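Local atomic coordinates of myosin-I heavy chain (Dictyostelium discoideum, PDB entry 5EJR), a protein that is an actin-based class VII motor acting in adhesion and early phagocytosis, the piece described here being a MyTH4-FERM module of its tail. Residues D218-L223 / R241-S246. Residues are numbered along the deposited sequence; the frame is centred on the assembly and turned at random.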
ATOM      1  N   ASP A 218      13.892  12.219   9.424  1.00 37.95           N
ATOM      2  CA  ASP A 218      14.093  13.427  10.233  1.00 39.17           C
ATOM      3  C   ASP A 218      12.770  13.999  10.759  1.00 43.90           C
ATOM      4  O   ASP A 218      12.776  15.011  11.462  1.00 44.75           O
ATOM      5  CB  ASP A 218      14.937  14.482   9.472  1.00 40.77           C
ATOM      6  CG  ASP A 218      14.318  15.119   8.228  1.00 48.66           C
ATOM      7  OD1 ASP A 218      13.241  14.661   7.793  1.00 46.93           O
ATOM      8  OD2 ASP A 218      14.934  16.047   7.671  1.00 56.35           O
ATOM      9  N   GLN A 219      11.641  13.321  10.425  1.00 39.91           N
ATOM     10  CA  GLN A 219      10.255  13.648  10.788  1.00 39.30           C
ATOM     11  C   GLN A 219       9.669  14.749   9.886  1.00 39.85           C
ATOM     12  O   GLN A 219       8.505  15.127  10.051  1.00 40.64           O
ATOM     13  CB  GLN A 219      10.083  13.956  12.293  1.00 41.31           C
ATOM     14  CG  GLN A 219      10.404  12.784  13.208  1.00 61.57           C
ATOM     15  CD  GLN A 219      10.506  13.227  14.647  1.00 92.67           C
ATOM     16  OE1 GLN A 219      11.594  13.534  15.152  1.00 90.87           O
ATOM     17  NE2 GLN A 219       9.374  13.286  15.341  1.00 85.66           N
ATOM     18  N   SER A 220      10.449  15.204   8.882  1.00 32.18           N
ATOM     19  CA  SER A 220       9.977  16.171   7.893  1.00 30.99           C
ATOM     20  C   SER A 220       9.097  15.403   6.913  1.00 34.99           C
ATOM     21  O   SER A 220       9.154  14.175   6.874  1.00 33.89           O
ATOM     22  CB  SER A 220      11.142  16.871   7.191  1.00 32.34           C
ATOM     23  OG  SER A 220      11.663  16.124   6.103  1.00 39.93           O
ATOM     24  N   THR A 221       8.272  16.107   6.149  1.00 33.12           N
ATOM     25  CA  THR A 221       7.307  15.492   5.235  1.00 33.38           C
ATOM     26  C   THR A 221       7.401  16.116   3.852  1.00 35.96           C
ATOM     27  O   THR A 221       7.968  17.203   3.701  1.00 37.41           O
ATOM     28  CB  THR A 221       5.882  15.645   5.840  1.00 46.33           C
ATOM     29  OG1 THR A 221       5.915  15.372   7.241  1.00 50.18           O
ATOM     30  CG2 THR A 221       4.878  14.718   5.227  1.00 49.59           C
ATOM     31  N   LYS A 222       6.863  15.412   2.840  1.00 28.65           N
ATOM     32  CA  LYS A 222       6.745  15.851   1.450  1.00 27.06           C
ATOM     33  C   LYS A 222       5.388  15.407   0.912  1.00 34.75           C
ATOM     34  O   LYS A 222       4.863  14.359   1.309  1.00 33.59           O
ATOM     35  CB  LYS A 222       7.891  15.327   0.550  1.00 27.08           C
ATOM     36  CG  LYS A 222       9.243  16.018   0.756  1.00 33.56           C
ATOM     37  CD  LYS A 222       9.317  17.397   0.105  1.00 29.09           C
ATOM     38  CE  LYS A 222      10.535  18.176   0.528  1.00 34.14           C
ATOM     39  NZ  LYS A 222      10.636  19.470  -0.202  1.00 43.81           N
ATOM     40  N   LEU A 223       4.796  16.234   0.057  1.00 34.02           N
ATOM     41  CA  LEU A 223       3.515  15.918  -0.539  1.00 35.59           C
ATOM     42  C   LEU A 223       3.790  15.405  -1.927  1.00 39.66           C
ATOM     43  O   LEU A 223       4.417  16.099  -2.727  1.00 41.90           O
ATOM     44  CB  LEU A 223       2.573  17.145  -0.548  1.00 36.62           C
ATOM     45  CG  LEU A 223       2.140  17.676   0.827  1.00 41.80           C
ATOM     46  CD1 LEU A 223       1.388  18.983   0.687  1.00 42.98           C
ATOM     47  CD2 LEU A 223       1.290  16.670   1.579  1.00 44.28           C
ATOM     48  N   ARG A 241      13.108  12.855  -5.200  1.00 23.75           N
ATOM     49  CA  ARG A 241      13.503  13.972  -6.067  1.00 25.51           C
ATOM     50  C   ARG A 241      13.181  15.313  -5.383  1.00 32.05           C
ATOM     51  O   ARG A 241      14.021  16.211  -5.396  1.00 32.16           O
ATOM     52  CB  ARG A 241      12.800  13.904  -7.422  1.00 26.87           C
ATOM     53  CG  ARG A 241      13.571  13.147  -8.480  1.00 40.71           C
ATOM     54  CD  ARG A 241      12.714  12.827  -9.697  1.00 51.41           C
ATOM     55  NE  ARG A 241      13.354  11.838 -10.575  1.00 67.55           N
ATOM     56  CZ  ARG A 241      13.368  10.523 -10.360  1.00 80.41           C
ATOM     57  NH1 ARG A 241      12.793  10.012  -9.283  1.00 68.74           N
ATOM     58  NH2 ARG A 241      13.979   9.712 -11.213  1.00 65.31           N
ATOM     59  N   GLN A 242      11.993  15.424  -4.756  1.00 29.46           N
ATOM     60  CA  GLN A 242      11.571  16.618  -4.006  1.00 29.74           C
ATOM     61  C   GLN A 242      12.519  16.903  -2.834  1.00 31.12           C
ATOM     62  O   GLN A 242      12.883  18.050  -2.592  1.00 29.67           O
ATOM     63  CB  GLN A 242      10.148  16.435  -3.468  1.00 31.35           C
ATOM     64  CG  GLN A 242       9.071  16.741  -4.490  1.00 40.97           C
ATOM     65  CD  GLN A 242       7.702  16.629  -3.880  1.00 54.43           C
ATOM     66  OE1 GLN A 242       7.267  17.482  -3.090  1.00 54.77           O
ATOM     67  NE2 GLN A 242       6.999  15.568  -4.221  1.00 33.61           N
ATOM     68  N   TYR A 243      12.914  15.854  -2.104  1.00 27.47           N
ATOM     69  CA  TYR A 243      13.843  15.987  -0.982  1.00 26.12           C
ATOM     70  C   TYR A 243      15.244  16.428  -1.419  1.00 30.25           C
ATOM     71  O   TYR A 243      15.959  17.041  -0.637  1.00 30.43           O
ATOM     72  CB  TYR A 243      13.906  14.672  -0.197  1.00 26.00           C
ATOM     73  CG  TYR A 243      14.405  14.852   1.216  1.00 26.84           C
ATOM     74  CD1 TYR A 243      13.537  15.214   2.240  1.00 28.20           C
ATOM     75  CD2 TYR A 243      15.742  14.643   1.536  1.00 28.07           C
ATOM     76  CE1 TYR A 243      13.990  15.386   3.543  1.00 28.77           C
ATOM     77  CE2 TYR A 243      16.215  14.840   2.832  1.00 28.87           C
ATOM     78  CZ  TYR A 243      15.330  15.196   3.837  1.00 32.10           C
ATOM     79  OH  TYR A 243      15.765  15.316   5.133  1.00 33.54           O
ATOM     80  N   GLY A 244      15.613  16.132  -2.662  1.00 25.39           N
ATOM     81  CA  GLY A 244      16.911  16.499  -3.204  1.00 23.61           C
ATOM     82  C   GLY A 244      17.887  15.341  -3.346  1.00 25.59           C
ATOM     83  O   GLY A 244      19.071  15.587  -3.565  1.00 26.48           O
ATOM     84  N   ILE A 245      17.415  14.066  -3.229  1.00 19.35           N
ATOM     85  CA  ILE A 245      18.283  12.891  -3.387  1.00 16.86           C
ATOM     86  C   ILE A 245      18.640  12.850  -4.889  1.00 23.21           C
ATOM     87  O   ILE A 245      17.755  13.090  -5.713  1.00 22.35           O
ATOM     88  CB  ILE A 245      17.535  11.609  -2.903  1.00 18.16           C
ATOM     89  CG1 ILE A 245      17.258  11.660  -1.372  1.00 17.95           C
ATOM     90  CG2 ILE A 245      18.272  10.311  -3.313  1.00 14.58           C
ATOM     91  CD1 ILE A 245      16.118  10.760  -0.882  1.00 20.85           C
ATOM     92  N   SER A 246      19.929  12.616  -5.231  1.00 19.92           N
ATOM     93  CA  SER A 246      20.370  12.581  -6.611  1.00 21.57           C
ATOM     94  C   SER A 246      19.774  11.416  -7.341  1.00 26.64           C
ATOM     95  O   SER A 246      19.466  10.388  -6.734  1.00 22.92           O
ATOM     96  CB  SER A 246      21.895  12.561  -6.729  1.00 27.87           C
ATOM     97  OG  SER A 246      22.416  11.243  -6.641  1.00 42.53           O
TER
HETATM   98  O   HOH W   1       5.879  18.646  -0.910  1.00 46.48           O
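The ring of Y243 meets the 218-223 segment with its edge: D218 OD2 and S220 OG both lie close to the ring plane, OG 3.5 Å from Y243 CE1, while the F216 ring stacks with it and I318 and L322 of helix 317-332 also touch it. Y243 OH donates to D218 OD2 at 2.8 Å, arriving from above the carboxylate, whose plane is turned 64° from that of the ring. With CG anti to the backbone N (chi1 -159°), the phenol reaches away from the helix end to the turn. There D218 OD1 accepts from S220 N, closing an Asx turn, and from S220 OG at 2.7 Å on its syn side, so three bonds hold the carboxylate. The turn connects antiparallel strands 211-215 and 221-225 as a β-hairpin of the ubiquitin-like FERM lobe, and the contact ties it to the end of helix 232-243, which a Schellman motif with G244 as C-prime residue terminates. A phenylalanine in place of Y243 would probably leave D218 OD2 without its donor from the helix and the turn less firmly tied. Farther along the strand, Q242 NE2 donates to L223 O at 3.0 Å; L223 O lies in the Q242 amide plane, whereas NE2 stands above the plane of the L223 carbonyl, and a water bridges Q242 OE1 to L223 N. Between the phenol bond and this amide link, K222 bends at chi2 (-77°) and slides past Q242 in the opposite direction, its CD 3.8 Å from Q242 CB.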